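Local coordinates for protein predicted acetamidase/formamidase (Thermoanaerobacter tengcongensis, PDB 3TKK) that probably hydrolyses carbon-nitrogen bonds of linear amides such as formamide or acetamide, and binds zinc and calcium ions, at residues Ile137-Lys142 against Val169-Phe174; Cys148-Ser153 against Asp280-Ala285; Asp159-Ala164 against Thr284-Leu289; Leu185-Gly190 against Ser197-Ala202. All blocks are in the same frame, centred on the assembly; numbering follows the deposited sequence.

Overall arrangement
From the N terminus, residues 137-142, at the end of strand 133-138, open interaction 1, which closes on residues 169-174 at the end of strand 168-172 and joins the curled seven-strand sheet to the nine-strand one. Within that loop start interactions 2 and 3, whose first segments, 148-153 and 159-164, both wait for strand 283-290 and share Thr-284 and Ala-285 on it; each therefore crosses interaction 1. Interaction 4, between 185-190 and 197-202, follows interaction 1 in series and lies nested inside the loops closed by 2 and 3. Calcium in interaction 3 and zinc in interaction 4 share water 2, and Asp-159 packs on His-186.

Interaction 1: residues Ile137-Lys142 against Val169-Phe174; sequences IGVAPK and VYFPVF
Ala-140 O and the backbone N of Phe-174 are linked by water 1, which donates to Ala-140 O at 2.7 Å and accepts from Phe-174 N at 3.1 Å. The same carbonyl oxygen also has Phe-174 CB beside it at 3.4 Å and lies at the edge of the Phe-174 ring, near its plane. Val-139 reaches that edge too: its CG2 approaches Phe-174 CD2 while the two side chains cross at about a right angle. Val-139 is a fork. With chi1 at -58°, CG1 stands anti to the carbonyl carbon and meets Phe-171 CB at 3.9 Å, whereas CG2 is turned onto Pro-172 O at 3.4 Å. Farther back, the Phe-171 ring receives Gly-138 CA over one face, a CH-pi contact 4.3 Å from Gly-138 CA to the Phe-171 centroid. The far end of the ring presses on Ile-137, where CG1 lies 3.7 Å from Phe-171 CZ and CG2 sits at the ring edge. Strands 133-138 and 168-172 belong to different sheets, so side chains fill the space between them, and Val-139 and Phe-171 also touch Leu-77 and Val-79 of strand 76-86. Pro-172 O, buried here, has no polar partner in the model. The join is thus chiefly apolar, with one water standing in for a direct backbone bond and one carbonyl probably bearing a desolvation cost.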
loop_
_atom_site.group_PDB
_atom_site.type_symbol
_atom_site.label_atom_id
_atom_site.label_comp_id
_atom_site.label_asym_id
_atom_site.label_seq_id
_atom_site.Cartn_x
_atom_site.Cartn_y
_atom_site.Cartn_z
ATOM N N ILE A 137 -1.248 3.017 19.677
ATOM C CA ILE A 137 -0.825 2.009 20.616
ATOM C C ILE A 137 0.694 2.068 20.626
ATOM O O ILE A 137 1.324 2.240 19.563
ATOM C CB ILE A 137 -1.237 0.595 20.300
ATOM C CG1 ILE A 137 -0.588 -0.339 21.335
ATOM C CG2 ILE A 137 -0.854 0.198 18.800
ATOM C CD1 ILE A 137 -1.446 -1.896 21.204
ATOM N N GLY A 138 1.281 2.095 21.827
ATOM C CA GLY A 138 2.725 2.372 21.918
ATOM C C GLY A 138 3.269 2.210 23.316
ATOM O O GLY A 138 2.517 1.985 24.288
ATOM N N VAL A 139 4.571 2.385 23.446
ATOM C CA VAL A 139 5.238 2.433 24.723
ATOM C C VAL A 139 5.950 3.788 24.823
ATOM O O VAL A 139 5.925 4.568 23.901
ATOM C CB VAL A 139 6.325 1.341 24.749
ATOM C CG1 VAL A 139 5.697 -0.040 24.502
ATOM C CG2 VAL A 139 7.479 1.675 23.588
ATOM N N ALA A 140 6.550 4.057 25.986
ATOM C CA ALA A 140 7.212 5.335 26.171
ATOM C C ALA A 140 8.502 5.374 25.360
ATOM O O ALA A 140 9.236 4.411 25.289
ATOM C CB ALA A 140 7.542 5.608 27.670
ATOM N N PRO A 141 8.756 6.525 24.728
ATOM C CA PRO A 141 10.024 6.749 24.108
ATOM C C PRO A 141 11.168 6.858 25.100
ATOM O O PRO A 141 10.970 7.109 26.315
ATOM C CB PRO A 141 9.873 8.124 23.385
ATOM C CG PRO A 141 8.463 8.635 23.629
ATOM C CD PRO A 141 7.877 7.716 24.773
ATOM N N LYS A 142 12.382 6.726 24.574
ATOM C CA LYS A 142 13.585 6.807 25.406
ATOM C C LYS A 142 13.627 8.149 26.104
ATOM O O LYS A 142 13.771 8.234 27.287
ATOM C CB LYS A 142 14.812 6.608 24.518
ATOM C CG LYS A 142 16.096 6.177 25.263
ATOM C CD LYS A 142 17.127 5.834 24.137
ATOM C CE LYS A 142 18.455 6.645 24.227
ATOM N NZ LYS A 142 18.941 6.789 22.795
ATOM N N VAL A 169 1.484 -7.061 18.005
ATOM C CA VAL A 169 2.381 -5.946 17.719
ATOM C C VAL A 169 3.623 -6.001 18.625
ATOM O O VAL A 169 3.460 -6.237 19.876
ATOM C CB VAL A 169 1.636 -4.688 18.071
ATOM C CG1 VAL A 169 2.454 -3.520 17.490
ATOM C CG2 VAL A 169 0.242 -4.741 17.400
ATOM N N TYR A 170 4.820 -5.790 18.074
ATOM C CA TYR A 170 6.005 -5.972 18.811
ATOM C C TYR A 170 6.582 -4.646 18.895
ATOM O O TYR A 170 6.715 -4.022 17.883
ATOM C CB TYR A 170 6.924 -6.910 18.036
ATOM C CG TYR A 170 6.388 -8.313 17.991
ATOM C CD1 TYR A 170 6.918 -9.298 18.853
ATOM C CD2 TYR A 170 5.409 -8.652 17.117
ATOM C CE1 TYR A 170 6.505 -10.571 18.817
ATOM C CE2 TYR A 170 4.974 -9.961 17.026
ATOM C CZ TYR A 170 5.490 -10.908 17.899
ATOM O OH TYR A 170 5.077 -12.195 17.848
ATOM N N PHE A 171 6.972 -4.181 20.099
ATOM C CA PHE A 171 7.525 -2.889 20.236
ATOM C C PHE A 171 8.907 -2.947 20.843
ATOM O O PHE A 171 9.114 -3.637 21.884
ATOM C CB PHE A 171 6.664 -2.067 21.303
ATOM C CG PHE A 171 5.309 -1.703 20.816
ATOM C CD1 PHE A 171 5.148 -0.688 19.901
ATOM C CD2 PHE A 171 4.229 -2.345 21.289
ATOM C CE1 PHE A 171 3.856 -0.369 19.354
ATOM C CE2 PHE A 171 2.910 -2.067 20.778
ATOM C CZ PHE A 171 2.736 -1.034 19.846
ATOM N N PRO A 172 9.828 -2.201 20.291
ATOM C CA PRO A 172 11.030 -1.999 21.097
ATOM C C PRO A 172 10.755 -1.313 22.412
ATOM O O PRO A 172 10.004 -0.331 22.434
ATOM C CB PRO A 172 11.874 -0.994 20.289
ATOM C CG PRO A 172 11.124 -0.656 19.015
ATOM C CD PRO A 172 9.703 -1.270 19.154
ATOM N N VAL A 173 11.434 -1.742 23.492
ATOM C CA VAL A 173 11.320 -1.163 24.851
ATOM C C VAL A 173 12.407 -0.107 25.056
ATOM O O VAL A 173 13.611 -0.373 24.909
ATOM C CB VAL A 173 11.425 -2.278 25.950
ATOM C CG1 VAL A 173 11.109 -1.729 27.319
ATOM C CG2 VAL A 173 10.297 -3.353 25.669
ATOM N N PHE A 174 11.979 1.113 25.375
ATOM C CA PHE A 174 12.878 2.212 25.627
ATOM C C PHE A 174 13.095 2.469 27.103
ATOM O O PHE A 174 14.137 2.982 27.460
ATOM C CB PHE A 174 12.437 3.449 24.851
ATOM C CG PHE A 174 12.396 3.180 23.338
ATOM C CD1 PHE A 174 13.587 3.085 22.606
ATOM C CD2 PHE A 174 11.219 2.930 22.708
ATOM C CE1 PHE A 174 13.568 2.807 21.276
ATOM C CE2 PHE A 174 11.171 2.614 21.363
ATOM C CZ PHE A 174 12.315 2.564 20.620
HETATM O O HOH W 1 9.263 1.968 26.528
#

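Interaction 2: residues Cys148-Ser153 against Asp280-Ala285; sequences CGTPGS and DPLKTA
Pro-151 packs against Leu-282 and Thr-284 where the beta hairpin of strands 272-277 and 283-290 turns, joining the weakly bonded strand 151-152 to the edge of the large mixed sheet. Around the proline ring, CB lies 3.9 Å from Thr-284 OG1. CG comes closer to the same oxygen, at 3.4 Å, and CD then reaches Leu-282 CB at 4.2 Å. That hydroxyl is hydrogen-bonded to Ser-233 and Gln-277, and its contact with the ring is van der Waals only. With an alanine here CG and CD are missing, which would probably open a gap between Thr-284 OG1 and Leu-282 CB and free the backbone at this position to turn. One residue earlier, Thr-150 OG1 rests on Pro-281 CG at 3.7 Å, the side chains meeting at a slant. Gly-149 O touches the same ring, 3.2 Å from Pro-281 CD. It also accepts a hydrogen bond from Asn-157 ND2; Asn-157 binds calcium, so Gly-149 O probably acts as a second-shell group that helps to position it. Leu-282, its CG anti to the carbonyl carbon (chi1 -59°), reaches across to the other segment and sets CD1 3.2 Å from Pro-151 O.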
loop_
_atom_site.group_PDB
_atom_site.type_symbol
_atom_site.label_atom_id
_atom_site.label_comp_id
_atom_site.label_asym_id
_atom_site.label_seq_id
_atom_site.Cartn_x
_atom_site.Cartn_y
_atom_site.Cartn_z
ATOM N N CYS A 148 0.381 11.870 21.815
ATOM C CA CYS A 148 -0.475 10.789 21.325
ATOM C C CYS A 148 -0.826 10.743 19.868
ATOM O O CYS A 148 -1.004 9.666 19.333
ATOM C CB CYS A 148 -1.779 10.776 22.161
ATOM S SG CYS A 148 -1.302 9.986 23.655
ATOM N N GLY A 149 -0.952 11.911 19.244
ATOM C CA GLY A 149 -1.266 12.028 17.796
ATOM C C GLY A 149 -0.063 11.828 16.872
ATOM O O GLY A 149 -0.209 11.914 15.655
ATOM N N THR A 150 1.142 11.629 17.419
ATOM C CA THR A 150 2.326 11.486 16.522
ATOM C C THR A 150 2.872 10.062 16.648
ATOM O O THR A 150 2.975 9.532 17.766
ATOM C CB THR A 150 3.356 12.481 17.007
ATOM O OG1 THR A 150 2.847 13.799 16.733
ATOM C CG2 THR A 150 4.704 12.335 16.300
ATOM N N PRO A 151 3.109 9.374 15.532
ATOM C CA PRO A 151 3.834 8.088 15.648
ATOM C C PRO A 151 5.304 8.137 15.681
ATOM O O PRO A 151 5.910 9.053 15.114
ATOM C CB PRO A 151 3.502 7.354 14.352
ATOM C CG PRO A 151 3.175 8.401 13.346
ATOM C CD PRO A 151 2.771 9.710 14.134
ATOM N N GLY A 152 5.950 7.132 16.271
ATOM C CA GLY A 152 7.450 7.067 16.148
ATOM C C GLY A 152 7.873 5.647 16.404
ATOM O O GLY A 152 7.057 4.667 16.279
ATOM N N SER A 153 9.151 5.497 16.674
ATOM C CA SER A 153 9.676 4.123 16.917
ATOM C C SER A 153 9.030 3.427 18.136
ATOM O O SER A 153 9.020 2.191 18.207
ATOM C CB SER A 153 11.150 4.223 17.145
ATOM O OG SER A 153 11.764 4.793 15.966
ATOM N N ASP A 280 -1.312 12.196 9.247
ATOM C CA ASP A 280 -0.955 12.571 10.614
ATOM C C ASP A 280 0.333 13.417 10.520
ATOM O O ASP A 280 0.870 13.713 9.413
ATOM C CB ASP A 280 -0.800 11.343 11.604
ATOM C CG ASP A 280 -2.125 10.469 11.744
ATOM O OD1 ASP A 280 -3.199 11.090 11.721
ATOM O OD2 ASP A 280 -2.099 9.198 11.914
ATOM N N PRO A 281 0.818 13.914 11.675
ATOM C CA PRO A 281 1.945 14.844 11.575
ATOM C C PRO A 281 3.168 14.144 10.902
ATOM O O PRO A 281 3.977 14.746 10.274
ATOM C CB PRO A 281 2.263 15.149 13.062
ATOM C CG PRO A 281 0.873 15.018 13.810
ATOM C CD PRO A 281 0.259 13.776 13.044
ATOM N N LEU A 282 3.294 12.836 11.055
ATOM C CA LEU A 282 4.193 12.079 10.239
ATOM C C LEU A 282 3.321 11.063 9.539
ATOM O O LEU A 282 2.208 10.686 10.111
ATOM C CB LEU A 282 5.158 11.387 11.178
ATOM C CG LEU A 282 6.057 12.134 12.155
ATOM C CD1 LEU A 282 7.088 11.161 12.968
ATOM C CD2 LEU A 282 6.879 13.340 11.479
ATOM N N LYS A 283 3.779 10.554 8.378
ATOM C CA LYS A 283 3.059 9.410 7.593
ATOM C C LYS A 283 3.669 8.122 8.028
ATOM O O LYS A 283 4.792 8.116 8.529
ATOM C CB LYS A 283 3.333 9.618 6.080
ATOM C CG LYS A 283 3.165 11.246 5.775
ATOM C CD LYS A 283 3.025 11.377 4.308
ATOM C CE LYS A 283 2.587 12.809 3.790
ATOM N NZ LYS A 283 2.516 13.606 4.970
ATOM N N THR A 284 2.839 7.097 8.008
ATOM C CA THR A 284 3.243 5.846 8.478
ATOM C C THR A 284 3.066 4.870 7.258
ATOM O O THR A 284 2.032 4.825 6.546
ATOM C CB THR A 284 2.360 5.408 9.609
ATOM O OG1 THR A 284 2.504 6.294 10.720
ATOM C CG2 THR A 284 2.752 4.014 10.054
ATOM N N ALA A 285 4.088 4.030 7.063
ATOM C CA ALA A 285 4.092 3.040 6.054
ATOM C C ALA A 285 4.517 1.759 6.629
ATOM O O ALA A 285 4.957 1.690 7.794
ATOM C CB ALA A 285 5.167 3.421 4.911
#

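Interaction 3: residues Asp159-Ala164 against Thr284-Leu289; sequences DTTLIA and TARFSL. With CA (calcium ion), chain G.
Arg-286 turns CG into the place between its backbone N and carbonyl carbon (chi1 65°) and then runs extended from CG to NE, which carries the guanidinium to the turn where Leu-162 and Thr-161 wait. Leu-162, with CG anti to its carbonyl carbon (chi1 -58°), lays its branch over one face of that group: Leu-162 CG stands 3.8 Å above the plane, toward its rim, and CD1 comes 3.6 Å from Arg-286 NE. Thr-161 OG1 is 3.8 Å from Arg-286 NH1, too far to bond, but Asp-191 serves both, hydrogen-bonded to the hydroxyl through OD1 and salt-bridged to Arg-286 NH2 through OD2. NE goes to Gln-274 OE1 and NH1 to Ser-276 OG, so all three nitrogens are held and the flat group is fixed in its rotation. Replacing Arg-286 by a leucine removes the guanidinium and would probably leave the Asp-191 carboxylate without its charge partner and Leu-162 without the flat surface it covers. Nearer the metals, Thr-160 OG1 lies 4.0 Å from Thr-284 CG2 and is hydrogen-bonded to Ser-276 OG and Met-158 O. The type I turn from Thr-160 to Ile-163 is closed by Ile-163 N to Thr-160 O at 3.0 Å. Just before it, Asp-159 grips calcium through both oxygens, OD1 at 2.3 Å and OD2 at 2.6 Å, with Asn-157, Asp-184 and three waters completing the site. In the large sheet strand 283-290 lies between strands 227-234 and 272-277, with Arg-286 facing the turn and Ala-285 and Leu-289 packed on helix 237-255.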
loop_
_atom_site.group_PDB
_atom_site.type_symbol
_atom_site.label_atom_id
_atom_site.label_comp_id
_atom_site.label_asym_id
_atom_site.label_seq_id
_atom_site.Cartn_x
_atom_site.Cartn_y
_atom_site.Cartn_z
ATOM N N ASP A 159 -2.141 4.400 13.044
ATOM C CA ASP A 159 -3.358 4.210 12.209
ATOM C C ASP A 159 -3.080 3.158 11.179
ATOM O O ASP A 159 -3.257 3.337 9.932
ATOM C CB ASP A 159 -3.880 5.486 11.551
ATOM C CG ASP A 159 -4.537 6.477 12.572
ATOM O OD1 ASP A 159 -4.976 6.132 13.697
ATOM O OD2 ASP A 159 -4.369 7.691 12.349
ATOM N N THR A 160 -2.741 1.986 11.717
ATOM C CA THR A 160 -2.463 0.816 10.908
ATOM C C THR A 160 -3.559 -0.255 10.929
ATOM O O THR A 160 -3.844 -0.804 12.007
ATOM C CB THR A 160 -1.042 0.264 11.337
ATOM O OG1 THR A 160 -0.019 1.254 10.977
ATOM C CG2 THR A 160 -0.814 -1.066 10.614
ATOM N N THR A 161 -4.162 -0.621 9.756
ATOM C CA THR A 161 -5.360 -1.367 9.711
ATOM C C THR A 161 -5.018 -2.777 10.159
ATOM O O THR A 161 -5.883 -3.467 10.664
ATOM C CB THR A 161 -5.869 -1.515 8.176
ATOM O OG1 THR A 161 -4.691 -1.777 7.367
ATOM C CG2 THR A 161 -6.567 -0.047 7.711
ATOM N N LEU A 162 -3.756 -3.197 10.033
ATOM C CA LEU A 162 -3.401 -4.542 10.489
ATOM C C LEU A 162 -3.634 -4.776 12.062
ATOM O O LEU A 162 -3.492 -5.886 12.504
ATOM C CB LEU A 162 -1.902 -4.834 10.131
ATOM C CG LEU A 162 -1.495 -4.738 8.607
ATOM C CD1 LEU A 162 0.016 -5.182 8.462
ATOM C CD2 LEU A 162 -2.554 -5.568 7.814
ATOM N N ILE A 163 -3.574 -3.692 12.892
ATOM C CA ILE A 163 -3.676 -3.877 14.335
ATOM C C ILE A 163 -5.111 -4.115 14.702
ATOM O O ILE A 163 -5.800 -3.155 14.976
ATOM C CB ILE A 163 -3.004 -2.615 15.050
ATOM C CG1 ILE A 163 -1.577 -2.553 14.485
ATOM C CG2 ILE A 163 -3.047 -2.838 16.649
ATOM C CD1 ILE A 163 -0.561 -1.262 15.122
ATOM N N ALA A 164 -5.507 -5.380 14.752
ATOM C CA ALA A 164 -6.928 -5.847 14.875
ATOM C C ALA A 164 -6.895 -7.156 15.602
ATOM O O ALA A 164 -5.821 -7.658 15.860
ATOM C CB ALA A 164 -7.489 -6.051 13.377
ATOM N N THR A 284 2.839 7.097 8.008
ATOM C CA THR A 284 3.243 5.846 8.478
ATOM C C THR A 284 3.066 4.870 7.258
ATOM O O THR A 284 2.032 4.825 6.546
ATOM C CB THR A 284 2.360 5.408 9.609
ATOM O OG1 THR A 284 2.504 6.294 10.720
ATOM C CG2 THR A 284 2.752 4.014 10.054
ATOM N N ALA A 285 4.088 4.030 7.063
ATOM C CA ALA A 285 4.092 3.040 6.054
ATOM C C ALA A 285 4.517 1.759 6.629
ATOM O O ALA A 285 4.957 1.690 7.794
ATOM C CB ALA A 285 5.167 3.421 4.911
ATOM N N ARG A 286 4.435 0.738 5.801
ATOM C CA ARG A 286 4.852 -0.518 6.259
ATOM C C ARG A 286 5.481 -1.377 5.220
ATOM O O ARG A 286 5.312 -1.113 4.033
ATOM C CB ARG A 286 3.716 -1.209 6.952
ATOM C CG ARG A 286 2.555 -1.565 6.163
ATOM C CD ARG A 286 1.336 -1.861 7.070
ATOM N NE ARG A 286 0.311 -2.384 6.151
ATOM C CZ ARG A 286 -0.799 -1.733 5.764
ATOM N NH1 ARG A 286 -1.201 -0.654 6.412
ATOM N NH2 ARG A 286 -1.657 -2.335 4.904
ATOM N N PHE A 287 6.245 -2.388 5.633
ATOM C CA PHE A 287 6.663 -3.426 4.659
ATOM C C PHE A 287 6.303 -4.845 5.074
ATOM O O PHE A 287 6.696 -5.324 6.131
ATOM C CB PHE A 287 8.173 -3.294 4.404
ATOM C CG PHE A 287 8.651 -4.198 3.276
ATOM C CD1 PHE A 287 8.349 -3.870 1.961
ATOM C CD2 PHE A 287 9.477 -5.297 3.534
ATOM C CE1 PHE A 287 8.723 -4.673 0.901
ATOM C CE2 PHE A 287 9.875 -6.106 2.429
ATOM C CZ PHE A 287 9.566 -5.766 1.128
ATOM N N SER A 288 5.562 -5.565 4.230
ATOM C CA SER A 288 4.908 -6.760 4.703
ATOM C C SER A 288 5.448 -7.936 3.920
ATOM O O SER A 288 5.460 -7.875 2.678
ATOM C CB SER A 288 3.463 -6.564 4.301
ATOM O OG SER A 288 2.641 -7.600 4.653
ATOM N N LEU A 289 5.740 -9.073 4.600
ATOM C CA LEU A 289 6.084 -10.371 3.988
ATOM C C LEU A 289 5.121 -11.466 4.483
ATOM O O LEU A 289 4.621 -11.399 5.576
ATOM C CB LEU A 289 7.510 -10.779 4.342
ATOM C CG LEU A 289 8.544 -9.951 3.590
ATOM C CD1 LEU A 289 9.890 -9.828 4.391
ATOM C CD2 LEU A 289 8.754 -10.619 2.172
HETATM CA CA CA G . -5.376 8.233 14.645
HETATM O O HOH W 2 -7.545 8.773 13.518
HETATM O O HOH W 3 -5.837 10.102 16.226
HETATM O O HOH W 4 -4.965 10.443 13.640
#

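Interaction 4: residues Leu185-Gly190 against Ser197-Ala202; sequences LHALMG and SGVEVA. With ZN (zinc ion), chain F.
His-186 and Glu-200 lie side by side, bridged through their backbones, and point the same way onto one zinc ion. His-186 NE2 binds it at 2.1 Å and Glu-200 chelates it, OE1 at 2.1 Å from the zinc, with ring and carboxylate planes 88° apart. The Glu-200 chain folds at chi2 (-60°), which brings both carboxylate oxygens onto the zinc. OE2 takes a further bond from Gly-198 N at 2.9 Å, arriving from above the carboxylate plane, and His-186 ND1 is hydrogen-bonded elsewhere. The backbones supply three bonds: Val-201 N to Leu-185 O, almost perfectly straight at 179°; Ala-187 N to Val-199 O at 2.8 Å; and Val-199 N to Leu-188 O. Water 5 satisfies the flank, accepting from Leu-185 N and donating to Val-201 O. Water 6 sits by Leu-185 O and Glu-200 OE1, though more acceptors surround it than it has protons. Gly-198 CA stands 3.9 Å above the His-186 ring plane, over its centre, and a side chain there would run into the ring. Away from the metal, Ala-187 CB packs against both Val-199 CG1 and Val-201 CG1. Asp-184 and Cys-39, present as 3-sulfinoalanine, also bind the zinc. Water 2, 2.0 Å from the zinc, is a ligand of the calcium as well; two metals would probably polarise this water, which is consistent with the amide hydrolysis expected of this family.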
loop_
_atom_site.group_PDB
_atom_site.type_symbol
_atom_site.label_atom_id
_atom_site.label_comp_id
_atom_site.label_asym_id
_atom_site.label_seq_id
_atom_site.Cartn_x
_atom_site.Cartn_y
_atom_site.Cartn_z
ATOM N N LEU A 185 -9.625 3.768 18.888
ATOM C CA LEU A 185 -10.178 2.720 18.127
ATOM C C LEU A 185 -10.990 3.234 16.939
ATOM O O LEU A 185 -11.555 4.375 17.008
ATOM C CB LEU A 185 -11.085 1.702 18.953
ATOM C CG LEU A 185 -10.614 1.154 20.328
ATOM C CD1 LEU A 185 -11.700 0.143 21.079
ATOM C CD2 LEU A 185 -9.325 0.468 20.244
ATOM N N HIS A 186 -11.057 2.367 15.893
ATOM C CA HIS A 186 -11.829 2.726 14.659
ATOM C C HIS A 186 -12.667 1.528 14.388
ATOM O O HIS A 186 -12.138 0.454 14.556
ATOM C CB HIS A 186 -10.995 3.005 13.402
ATOM C CG HIS A 186 -10.055 4.160 13.534
ATOM N ND1 HIS A 186 -8.868 4.223 12.862
ATOM C CD2 HIS A 186 -10.159 5.305 14.223
ATOM C CE1 HIS A 186 -8.199 5.292 13.245
ATOM N NE2 HIS A 186 -8.979 5.970 14.076
ATOM N N ALA A 187 -13.963 1.714 14.157
ATOM C CA ALA A 187 -14.790 0.587 13.711
ATOM C C ALA A 187 -14.452 0.126 12.255
ATOM O O ALA A 187 -14.833 -0.985 11.824
ATOM C CB ALA A 187 -16.244 1.065 13.721
ATOM N N LEU A 188 -13.819 0.994 11.503
ATOM C CA LEU A 188 -13.482 0.853 10.079
ATOM C C LEU A 188 -12.543 1.987 9.669
ATOM O O LEU A 188 -12.814 3.075 10.005
ATOM C CB LEU A 188 -14.695 1.062 9.215
ATOM C CG LEU A 188 -14.557 0.550 7.751
ATOM C CD1 LEU A 188 -13.938 -0.872 7.596
ATOM C CD2 LEU A 188 -15.964 0.732 7.025
ATOM N N MET A 189 -11.551 1.682 8.842
ATOM C CA MET A 189 -10.679 2.750 8.285
ATOM C C MET A 189 -9.978 2.089 7.082
ATOM O O MET A 189 -9.631 0.894 7.122
ATOM C CB MET A 189 -9.602 3.190 9.352
ATOM C CG MET A 189 -8.733 4.449 8.848
ATOM S SD MET A 189 -7.237 4.551 9.838
ATOM C CE MET A 189 -6.327 3.265 9.009
ATOM N N GLY A 190 -9.737 2.839 6.018
ATOM C CA GLY A 190 -8.912 2.381 4.962
ATOM C C GLY A 190 -7.496 2.852 5.019
ATOM O O GLY A 190 -7.155 3.974 5.518
ATOM N N SER A 197 -9.883 10.900 9.137
ATOM C CA SER A 197 -10.261 10.134 10.286
ATOM C C SER A 197 -10.796 8.777 9.873
ATOM O O SER A 197 -11.067 8.449 8.755
ATOM C CB SER A 197 -11.413 10.798 11.165
ATOM O OG SER A 197 -12.673 10.351 10.499
ATOM N N GLY A 198 -10.935 7.950 10.868
ATOM C CA GLY A 198 -11.583 6.635 10.770
ATOM C C GLY A 198 -13.015 6.780 11.218
ATOM O O GLY A 198 -13.476 7.874 11.369
ATOM N N VAL A 199 -13.775 5.693 11.284
ATOM C CA VAL A 199 -14.985 5.672 12.088
ATOM C C VAL A 199 -14.534 5.617 13.612
ATOM O O VAL A 199 -14.264 4.537 14.218
ATOM C CB VAL A 199 -15.970 4.537 11.690
ATOM C CG1 VAL A 199 -17.307 4.610 12.620
ATOM C CG2 VAL A 199 -16.338 4.542 10.159
ATOM N N GLU A 200 -14.451 6.805 14.204
ATOM C CA GLU A 200 -13.851 7.025 15.513
ATOM C C GLU A 200 -14.839 6.527 16.580
ATOM O O GLU A 200 -15.984 6.960 16.672
ATOM C CB GLU A 200 -13.613 8.500 15.738
ATOM C CG GLU A 200 -12.697 9.148 14.704
ATOM C CD GLU A 200 -11.285 8.546 14.636
ATOM O OE1 GLU A 200 -10.813 7.937 15.662
ATOM O OE2 GLU A 200 -10.501 8.748 13.608
ATOM N N VAL A 201 -14.419 5.567 17.354
ATOM C CA VAL A 201 -15.336 5.074 18.372
ATOM C C VAL A 201 -14.651 4.783 19.716
ATOM O O VAL A 201 -13.476 4.518 19.733
ATOM C CB VAL A 201 -15.884 3.697 17.951
ATOM C CG1 VAL A 201 -16.724 3.785 16.632
ATOM C CG2 VAL A 201 -14.688 2.732 17.657
ATOM N N ALA A 202 -15.447 4.578 20.769
ATOM C CA ALA A 202 -14.865 4.137 22.053
ATOM C C ALA A 202 -15.026 2.665 21.976
ATOM O O ALA A 202 -15.838 2.225 21.186
ATOM C CB ALA A 202 -15.755 4.673 23.267
HETATM ZN ZN ZN F . -8.852 7.934 14.836
HETATM O O HOH W 5 -11.235 4.607 21.243
HETATM O O HOH W 6 -11.350 6.925 18.137
HETATM O O HOH W 2 -7.545 8.773 13.518
#